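Local atomic coordinates of leucine aminopeptidase (Parabacteroides distasonis, PDB entry 3TC8), a protein that probably acts as a zinc-dependent exopeptidase of the M28 family, trimming peptides from their amino end, or as a related glutaminyl-peptide cyclotransferase. Residues 61-66 / 87-92; 94-99 / 150-155; 221-226 / 261-266. One frame throughout, in Å; residues are numbered along the deposited sequence.

Contact 1 (61-66 / 87-92); sequences FGAKVY and GSFDPE
A63 and K64 meet G87, S88 and F89 at the open end of a beta hairpin, where strand 64-73 starts and its antiparallel partner 79-89 finishes. The pair illustrates how an outermost strand can be firmly packed on one side and open to solvent at one end of the other. On the firm side the methyl CB of A63 sits over the face of the F89 ring, a CH-pi contact 4.0 Å from the centroid. F89 CG lies anti to its carbonyl carbon (chi1 -66°), sending the ring back toward A63, and F61 O meets the ring edge in plane, 3.7 Å from F89 CE1. G62, with positive phi in a Schellman motif, leads helix 45-60 into the strand. A beta carbon on G87 would crowd the methyl of A63. K64 and S88 form the hydrogen-bonded pair, S88 N to K64 O being 2.8 Å. S88 on this face is buried, its OG bonded to D152. The loose part is K64 and P91: K64 runs out into solvent, extended to CE and bent at its last torsion, and K64 CD lies 4.3 Å from P91 CB. One water donates to G62 O, at 2.8 Å, and S88 O, at 2.9 Å.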
loop_
_atom_site.group_PDB
_atom_site.type_symbol
_atom_site.label_atom_id
_atom_site.label_comp_id
_atom_site.label_asym_id
_atom_site.label_seq_id
_atom_site.Cartn_x
_atom_site.Cartn_y
_atom_site.Cartn_z
ATOM N N PHE A 61 15.941 10.232 1.655
ATOM C CA PHE A 61 15.962 10.100 0.207
ATOM C C PHE A 61 15.889 11.440 -0.510
ATOM O O PHE A 61 16.059 11.497 -1.717
ATOM C CB PHE A 61 14.794 9.235 -0.268
ATOM C CG PHE A 61 14.705 7.867 0.344
ATOM C CD1 PHE A 61 15.816 7.174 0.848
ATOM C CD2 PHE A 61 13.470 7.262 0.488
ATOM C CE1 PHE A 61 15.669 5.904 1.392
ATOM C CE2 PHE A 61 13.331 5.999 1.017
ATOM C CZ PHE A 61 14.426 5.332 1.487
ATOM N N GLY A 62 15.536 12.506 0.201
ATOM C CA GLY A 62 15.399 13.825 -0.384
ATOM C C GLY A 62 13.978 14.259 -0.646
ATOM O O GLY A 62 13.765 15.302 -1.234
ATOM N N ALA A 63 12.998 13.510 -0.152
ATOM C CA ALA A 63 11.603 13.902 -0.293
ATOM C C ALA A 63 11.292 15.085 0.600
ATOM O O ALA A 63 11.819 15.209 1.717
ATOM C CB ALA A 63 10.697 12.745 0.034
ATOM N N LYS A 64 10.342 15.892 0.159
ATOM C CA LYS A 64 9.677 16.864 0.991
ATOM C C LYS A 64 8.579 16.124 1.761
ATOM O O LYS A 64 7.673 15.571 1.114
ATOM C CB LYS A 64 9.062 17.982 0.155
ATOM C CG LYS A 64 8.413 19.038 0.974
ATOM C CD LYS A 64 7.828 20.145 0.122
ATOM C CE LYS A 64 7.067 21.187 0.935
ATOM N NZ LYS A 64 7.926 21.880 1.937
ATOM N N VAL A 65 8.698 16.039 3.086
ATOM C CA VAL A 65 7.827 15.153 3.856
ATOM C C VAL A 65 6.765 15.973 4.579
ATOM O O VAL A 65 7.072 16.976 5.233
ATOM C CB VAL A 65 8.661 14.298 4.845
ATOM C CG1 VAL A 65 7.719 13.463 5.753
ATOM C CG2 VAL A 65 9.619 13.434 4.058
ATOM N N TYR A 66 5.543 15.512 4.442
ATOM C CA TYR A 66 4.405 16.031 5.189
ATOM C C TYR A 66 3.859 14.941 6.075
ATOM O O TYR A 66 3.683 13.836 5.619
ATOM C CB TYR A 66 3.279 16.444 4.225
ATOM C CG TYR A 66 3.585 17.336 3.104
ATOM C CD1 TYR A 66 4.223 16.865 1.977
ATOM C CD2 TYR A 66 3.148 18.636 3.094
ATOM C CE1 TYR A 66 4.471 17.648 0.880
ATOM C CE2 TYR A 66 3.396 19.469 2.006
ATOM C CZ TYR A 66 4.040 18.955 0.894
ATOM O OH TYR A 66 4.307 19.774 -0.189
ATOM N N GLY A 87 5.682 11.756 1.094
ATOM C CA GLY A 87 6.984 12.202 0.598
ATOM C C GLY A 87 6.883 12.606 -0.828
ATOM O O GLY A 87 6.556 11.819 -1.701
ATOM N N SER A 88 7.201 13.854 -1.105
ATOM C CA SER A 88 7.051 14.404 -2.459
ATOM C C SER A 88 8.422 14.696 -3.068
ATOM O O SER A 88 9.257 15.425 -2.479
ATOM C CB SER A 88 6.239 15.697 -2.447
ATOM O OG SER A 88 4.955 15.480 -1.889
ATOM N N PHE A 89 8.641 14.160 -4.254
ATOM C CA PHE A 89 9.848 14.428 -5.018
ATOM C C PHE A 89 9.481 15.347 -6.176
ATOM O O PHE A 89 8.382 15.288 -6.741
ATOM C CB PHE A 89 10.400 13.131 -5.543
ATOM C CG PHE A 89 10.883 12.193 -4.491
ATOM C CD1 PHE A 89 12.186 12.264 -4.011
ATOM C CD2 PHE A 89 10.088 11.154 -4.049
ATOM C CE1 PHE A 89 12.661 11.345 -3.123
ATOM C CE2 PHE A 89 10.577 10.255 -3.161
ATOM C CZ PHE A 89 11.868 10.349 -2.677
ATOM N N ASP A 90 10.437 16.223 -6.555
ATOM C CA ASP A 90 10.247 17.302 -7.590
ATOM C C ASP A 90 8.928 18.024 -7.290
ATOM O O ASP A 90 8.006 18.022 -8.126
ATOM C CB ASP A 90 10.257 16.668 -8.999
ATOM C CG ASP A 90 10.362 17.671 -10.150
ATOM O OD1 ASP A 90 10.524 18.873 -9.895
ATOM O OD2 ASP A 90 10.245 17.189 -11.313
ATOM N N PRO A 91 8.822 18.603 -6.078
ATOM C CA PRO A 91 7.504 19.019 -5.599
ATOM C C PRO A 91 6.794 20.111 -6.376
ATOM O O PRO A 91 5.570 20.212 -6.282
ATOM C CB PRO A 91 7.750 19.443 -4.140
ATOM C CG PRO A 91 9.192 19.536 -3.956
ATOM C CD PRO A 91 9.854 18.724 -5.032
ATOM N N GLU A 92 7.522 20.863 -7.184
ATOM C CA GLU A 92 6.883 21.923 -7.958
ATOM C C GLU A 92 6.387 21.457 -9.338
ATOM O O GLU A 92 5.700 22.227 -10.042
ATOM C CB GLU A 92 7.822 23.142 -8.068
ATOM C CG GLU A 92 8.315 23.711 -6.715
ATOM C CD GLU A 92 7.186 24.045 -5.727
ATOM O OE1 GLU A 92 6.123 24.561 -6.156
ATOM O OE2 GLU A 92 7.367 23.800 -4.501
HETATM O O HOH W 1 11.860 16.704 -2.765
#

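Contact 2 (94-99 / 150-155); sequences SKRVLL and GIDIIF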
loop_
_atom_site.group_PDB
_atom_site.type_symbol
_atom_site.label_atom_id
_atom_site.label_comp_id
_atom_site.label_asym_id
_atom_site.label_seq_id
_atom_site.Cartn_x
_atom_site.Cartn_y
_atom_site.Cartn_z
ATOM N N SER A 94 4.031 20.115 -11.993
ATOM C CA SER A 94 2.580 20.002 -12.056
ATOM C C SER A 94 2.171 18.604 -12.523
ATOM O O SER A 94 1.017 18.236 -12.303
ATOM C CB SER A 94 1.967 21.104 -12.960
ATOM O OG SER A 94 2.430 20.925 -14.263
ATOM N N LYS A 95 3.087 17.910 -13.211
ATOM C CA LYS A 95 2.828 16.555 -13.684
ATOM C C LYS A 95 3.375 15.583 -12.653
ATOM O O LYS A 95 4.571 15.587 -12.329
ATOM C CB LYS A 95 3.445 16.311 -15.058
ATOM C CG LYS A 95 3.041 17.355 -16.087
ATOM C CD LYS A 95 3.275 16.870 -17.504
ATOM C CE LYS A 95 3.472 18.024 -18.486
ATOM N NZ LYS A 95 4.880 18.554 -18.392
ATOM N N ARG A 96 2.461 14.800 -12.093
ATOM C CA ARG A 96 2.758 13.959 -10.932
ATOM C C ARG A 96 2.137 12.594 -11.047
ATOM O O ARG A 96 1.141 12.406 -11.747
ATOM C CB ARG A 96 2.248 14.627 -9.666
ATOM C CG ARG A 96 2.629 16.079 -9.599
ATOM C CD ARG A 96 2.518 16.670 -8.208
ATOM N NE ARG A 96 3.447 16.076 -7.243
ATOM C CZ ARG A 96 4.746 16.307 -7.236
ATOM N NH1 ARG A 96 5.303 17.211 -8.057
ATOM N NH2 ARG A 96 5.517 15.697 -6.336
ATOM N N VAL A 97 2.773 11.626 -10.377
ATOM C CA VAL A 97 2.235 10.308 -10.174
ATOM C C VAL A 97 2.202 10.029 -8.683
ATOM O O VAL A 97 3.143 10.339 -7.968
ATOM C CB VAL A 97 3.060 9.243 -10.903
ATOM C CG1 VAL A 97 2.649 7.840 -10.501
ATOM C CG2 VAL A 97 2.907 9.450 -12.415
ATOM N N LEU A 98 1.088 9.477 -8.205
ATOM C CA LEU A 98 0.864 9.080 -6.839
ATOM C C LEU A 98 1.114 7.588 -6.660
ATOM O O LEU A 98 0.466 6.797 -7.317
ATOM C CB LEU A 98 -0.564 9.441 -6.466
ATOM C CG LEU A 98 -1.036 8.981 -5.076
ATOM C CD1 LEU A 98 -0.256 9.585 -3.978
ATOM C CD2 LEU A 98 -2.554 9.215 -4.928
ATOM N N LEU A 99 1.998 7.257 -5.724
ATOM C CA LEU A 99 2.277 5.841 -5.369
ATOM C C LEU A 99 1.967 5.718 -3.883
ATOM O O LEU A 99 2.434 6.506 -3.078
ATOM C CB LEU A 99 3.753 5.509 -5.620
ATOM C CG LEU A 99 4.257 5.733 -7.032
ATOM C CD1 LEU A 99 5.772 5.388 -7.101
ATOM C CD2 LEU A 99 3.497 4.945 -8.070
ATOM N N GLY A 150 6.960 14.490 -11.286
ATOM C CA GLY A 150 6.856 14.502 -9.842
ATOM C C GLY A 150 6.304 13.183 -9.327
ATOM O O GLY A 150 5.482 12.588 -9.990
ATOM N N ILE A 151 6.795 12.736 -8.185
ATOM C CA ILE A 151 6.285 11.534 -7.543
ATOM C C ILE A 151 5.924 11.860 -6.133
ATOM O O ILE A 151 6.722 12.446 -5.383
ATOM C CB ILE A 151 7.351 10.400 -7.498
ATOM C CG1 ILE A 151 7.853 10.046 -8.920
ATOM C CG2 ILE A 151 6.771 9.186 -6.800
ATOM C CD1 ILE A 151 6.853 9.416 -9.858
ATOM N N ASP A 152 4.722 11.473 -5.718
ATOM C CA ASP A 152 4.321 11.531 -4.312
ATOM C C ASP A 152 4.182 10.100 -3.813
ATOM O O ASP A 152 3.479 9.314 -4.417
ATOM C CB ASP A 152 3.012 12.293 -4.152
ATOM C CG ASP A 152 3.125 13.673 -4.743
ATOM O OD1 ASP A 152 3.926 14.461 -4.194
ATOM O OD2 ASP A 152 2.458 13.928 -5.787
ATOM N N ILE A 153 4.892 9.810 -2.739
ATOM C CA ILE A 153 4.803 8.534 -2.028
ATOM C C ILE A 153 3.897 8.807 -0.831
ATOM O O ILE A 153 4.260 9.671 -0.012
ATOM C CB ILE A 153 6.171 8.064 -1.552
ATOM C CG1 ILE A 153 7.237 7.992 -2.653
ATOM C CG2 ILE A 153 6.051 6.813 -0.734
ATOM C CD1 ILE A 153 7.001 6.921 -3.647
ATOM N N ILE A 154 2.827 8.078 -0.691
ATOM C CA ILE A 154 1.949 8.243 0.480
ATOM C C ILE A 154 1.745 6.913 1.194
ATOM O O ILE A 154 1.347 5.937 0.606
ATOM C CB ILE A 154 0.588 8.907 0.195
ATOM C CG1 ILE A 154 0.816 10.239 -0.525
ATOM C CG2 ILE A 154 -0.172 9.056 1.521
ATOM C CD1 ILE A 154 -0.463 11.085 -0.745
ATOM N N PHE A 155 2.065 6.964 2.506
ATOM C CA PHE A 155 1.734 5.889 3.412
ATOM C C PHE A 155 0.476 6.320 4.196
ATOM O O PHE A 155 0.536 7.208 5.032
ATOM C CB PHE A 155 2.891 5.571 4.338
ATOM C CG PHE A 155 4.215 5.310 3.629
ATOM C CD1 PHE A 155 4.280 4.636 2.426
ATOM C CD2 PHE A 155 5.381 5.748 4.222
ATOM C CE1 PHE A 155 5.523 4.422 1.833
ATOM C CE2 PHE A 155 6.638 5.497 3.627
ATOM C CZ PHE A 155 6.659 4.826 2.418
#
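R96 bends its chain at chi3 (65°), while D152 carries CG anti to its carbonyl carbon, and these two turns bring guanidinium and carboxylate together on one face of two parallel strands. Strands 96-102 and 150-156 are neighbours joined through helix 125-144, a beta-alpha-beta crossover, and they show how a buried charge pair can be built in among the largely aliphatic side chains of these two strands. R96 grips D152 side-on with two nitrogens. NE reaches OD2 on its syn side at 2.8 Å, with the oxygen in the guanidinium plane; NH2 meets OD1 at 2.9 Å from above the carboxylate plane. The two flat groups are accordingly turned 42° apart. G150 lies under the guanidinium, its CA 3.6 Å from R96 NH1, and any side chain at this glycine would run into that nitrogen. The remaining hydrogens of R96 are directed to backbone oxygens of F89, D90 and N93; OD2 of D152 also bonds to Y191 OH, and OD1 to S88 OG. A leucine in place of R96 would probably leave the buried carboxylate of D152 without its opposite charge and those backbone oxygens without a donor. L98 continues this face, its CD1 3.6 Å from I154 CD1. On the reverse face, toward helices 125-144 and 292-308, L99 CD1 touches two isoleucines at once, 3.9 Å from I151 CG2 and 4.0 Å from I153 CD1. Backbone bonds hold the strands in step from K95 to I154. The straightest of them runs from L99 N to D152 O, 2.9 Å long with 177° at the hydrogen.

Contact 3 (221-226 / 261-266); sequences PIVEMV and PSIDII
Helix-on-sheet packing in an alpha/beta fold is exemplified where I222, V223 and V226 of helix 213-233 cover I263 and I265 of strand 262-266, the outermost strand at its end of the sheet. The segment axes approach to 8.4 Å and cross at -43°, and the meeting is wholly aliphatic. I263 is the hub. Its CG1 takes the crowded position between backbone N and carbonyl carbon (chi1 74°), so that the two ends of the side chain serve different parts of the helix. CG2 of I263 rests against the first part, 3.5 Å from V223 CG2 and 3.8 Å from I222 CG2. CD1 of I263 instead meets V226 one turn further on, tip to tip, at 3.8 Å from V226 CG2. The other branch of the same valine meets I265, two residues along the strand, with V226 CG1 4.0 Å from I265 CD1. S215 and A219, earlier in the helix, extend the cover over I263. I222 also touches Y195 of the adjoining strand 195-200, whose I197 packs on I265. S262 and D264 turn the other way to helix 250-258, leaving strand 262-266 flanked by two helices.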
loop_
_atom_site.group_PDB
_atom_site.type_symbol
_atom_site.label_atom_id
_atom_site.label_comp_id
_atom_site.label_asym_id
_atom_site.label_seq_id
_atom_site.Cartn_x
_atom_site.Cartn_y
_atom_site.Cartn_z
ATOM N N PRO A 221 -6.538 2.123 -18.772
ATOM C CA PRO A 221 -5.261 2.357 -19.483
ATOM C C PRO A 221 -4.064 2.224 -18.579
ATOM O O PRO A 221 -2.977 1.845 -19.028
ATOM C CB PRO A 221 -5.413 3.782 -20.029
ATOM C CG PRO A 221 -6.894 3.982 -20.151
ATOM C CD PRO A 221 -7.480 3.240 -18.980
ATOM N N ILE A 222 -4.214 2.558 -17.297
ATOM C CA ILE A 222 -3.154 2.431 -16.323
ATOM C C ILE A 222 -2.894 0.966 -16.027
ATOM O O ILE A 222 -1.744 0.531 -15.980
ATOM C CB ILE A 222 -3.441 3.244 -15.029
ATOM C CG1 ILE A 222 -3.847 4.704 -15.352
ATOM C CG2 ILE A 222 -2.259 3.173 -14.064
ATOM C CD1 ILE A 222 -2.828 5.488 -16.193
ATOM N N VAL A 223 -3.967 0.194 -15.809
ATOM C CA VAL A 223 -3.839 -1.243 -15.666
ATOM C C VAL A 223 -3.060 -1.834 -16.842
ATOM O O VAL A 223 -2.120 -2.609 -16.677
ATOM C CB VAL A 223 -5.199 -1.970 -15.487
ATOM C CG1 VAL A 223 -4.994 -3.475 -15.420
ATOM C CG2 VAL A 223 -5.947 -1.448 -14.248
ATOM N N GLU A 224 -3.508 -1.507 -18.052
ATOM C CA GLU A 224 -2.883 -2.055 -19.235
ATOM C C GLU A 224 -1.403 -1.684 -19.337
ATOM O O GLU A 224 -0.576 -2.512 -19.683
ATOM C CB GLU A 224 -3.656 -1.681 -20.492
ATOM C CG GLU A 224 -5.031 -2.392 -20.512
ATOM C CD GLU A 224 -4.915 -3.893 -20.498
ATOM O OE1 GLU A 224 -4.095 -4.430 -21.318
ATOM O OE2 GLU A 224 -5.642 -4.526 -19.692
HETATM N N MSE A 225 -1.078 -0.437 -19.053
HETATM C CA MSE A 225 0.304 0.000 -19.105
HETATM C C MSE A 225 1.171 -0.777 -18.119
HETATM O O MSE A 225 2.262 -1.234 -18.470
HETATM C CB MSE A 225 0.359 1.473 -18.755
HETATM C CG MSE A 225 1.759 2.083 -18.536
HETATM SE SE MSE A 225 1.809 3.939 -18.166
HETATM C CE MSE A 225 0.828 3.940 -16.505
ATOM N N VAL A 226 0.692 -0.943 -16.891
ATOM C CA VAL A 226 1.435 -1.660 -15.879
ATOM C C VAL A 226 1.573 -3.148 -16.203
ATOM O O VAL A 226 2.667 -3.706 -16.116
ATOM C CB VAL A 226 0.800 -1.418 -14.454
ATOM C CG1 VAL A 226 1.434 -2.328 -13.403
ATOM C CG2 VAL A 226 0.936 0.042 -14.098
ATOM N N PRO A 261 -7.416 8.757 -11.388
ATOM C CA PRO A 261 -7.538 7.362 -11.823
ATOM C C PRO A 261 -6.437 6.518 -11.171
ATOM O O PRO A 261 -5.269 6.815 -11.376
ATOM C CB PRO A 261 -7.387 7.424 -13.354
ATOM C CG PRO A 261 -7.738 8.867 -13.698
ATOM C CD PRO A 261 -7.208 9.670 -12.529
ATOM N N SER A 262 -6.836 5.474 -10.453
ATOM C CA SER A 262 -5.886 4.723 -9.617
ATOM C C SER A 262 -6.148 3.247 -9.724
ATOM O O SER A 262 -7.298 2.798 -9.899
ATOM C CB SER A 262 -5.953 5.179 -8.173
ATOM O OG SER A 262 -5.678 6.535 -8.010
ATOM N N ILE A 263 -5.077 2.476 -9.605
ATOM C CA ILE A 263 -5.140 1.038 -9.649
ATOM C C ILE A 263 -4.583 0.432 -8.361
ATOM O O ILE A 263 -3.824 1.076 -7.614
ATOM C CB ILE A 263 -4.374 0.494 -10.868
ATOM C CG1 ILE A 263 -2.849 0.561 -10.705
ATOM C CG2 ILE A 263 -4.845 1.196 -12.163
ATOM C CD1 ILE A 263 -2.092 -0.272 -11.742
ATOM N N ASP A 264 -4.933 -0.841 -8.159
ATOM C CA ASP A 264 -4.458 -1.636 -7.030
ATOM C C ASP A 264 -3.712 -2.834 -7.525
ATOM O O ASP A 264 -4.292 -3.623 -8.292
ATOM C CB ASP A 264 -5.658 -2.061 -6.170
ATOM C CG ASP A 264 -5.307 -2.571 -4.804
ATOM O OD1 ASP A 264 -4.137 -2.674 -4.404
ATOM O OD2 ASP A 264 -6.324 -2.894 -4.059
ATOM N N ILE A 265 -2.444 -2.961 -7.129
ATOM C CA ILE A 265 -1.630 -4.141 -7.361
ATOM C C ILE A 265 -1.672 -4.904 -6.047
ATOM O O ILE A 265 -1.113 -4.452 -5.039
ATOM C CB ILE A 265 -0.177 -3.770 -7.747
ATOM C CG1 ILE A 265 -0.140 -2.847 -8.977
ATOM C CG2 ILE A 265 0.652 -5.033 -7.953
ATOM C CD1 ILE A 265 1.209 -2.392 -9.396
ATOM N N ILE A 266 -2.334 -6.054 -6.057
ATOM C CA ILE A 266 -2.685 -6.798 -4.844
ATOM C C ILE A 266 -2.810 -8.260 -5.138
ATOM O O ILE A 266 -3.405 -8.653 -6.137
ATOM C CB ILE A 266 -3.982 -6.217 -4.191
ATOM C CG1 ILE A 266 -4.367 -7.019 -2.947
ATOM C CG2 ILE A 266 -5.142 -6.123 -5.167
ATOM C CD1 ILE A 266 -5.411 -6.334 -2.070
#

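In the fold
All three contacts belong to the same six-stranded mixed sheet, and their chemistry follows their place in it. Contact 1 is a partly buried hairpin at one outer strand, mixing backbone pairing, a CH-pi contact and water; contact 2 joins two inner parallel strands and is buried, with a salt bridge set among aliphatic side chains; contact 3, also buried, covers the opposite outer strand with a helix through aliphatic groups alone. Contacts 1 and 2 touch, since strands 79-89 and 150-156 are neighbours: G87 N bonds to I153 O, and S88 OG to D152 OD1, the carboxylate of the salt bridge. Contact 3 touches neither, its centre lying about 15 Å from that of contact 2.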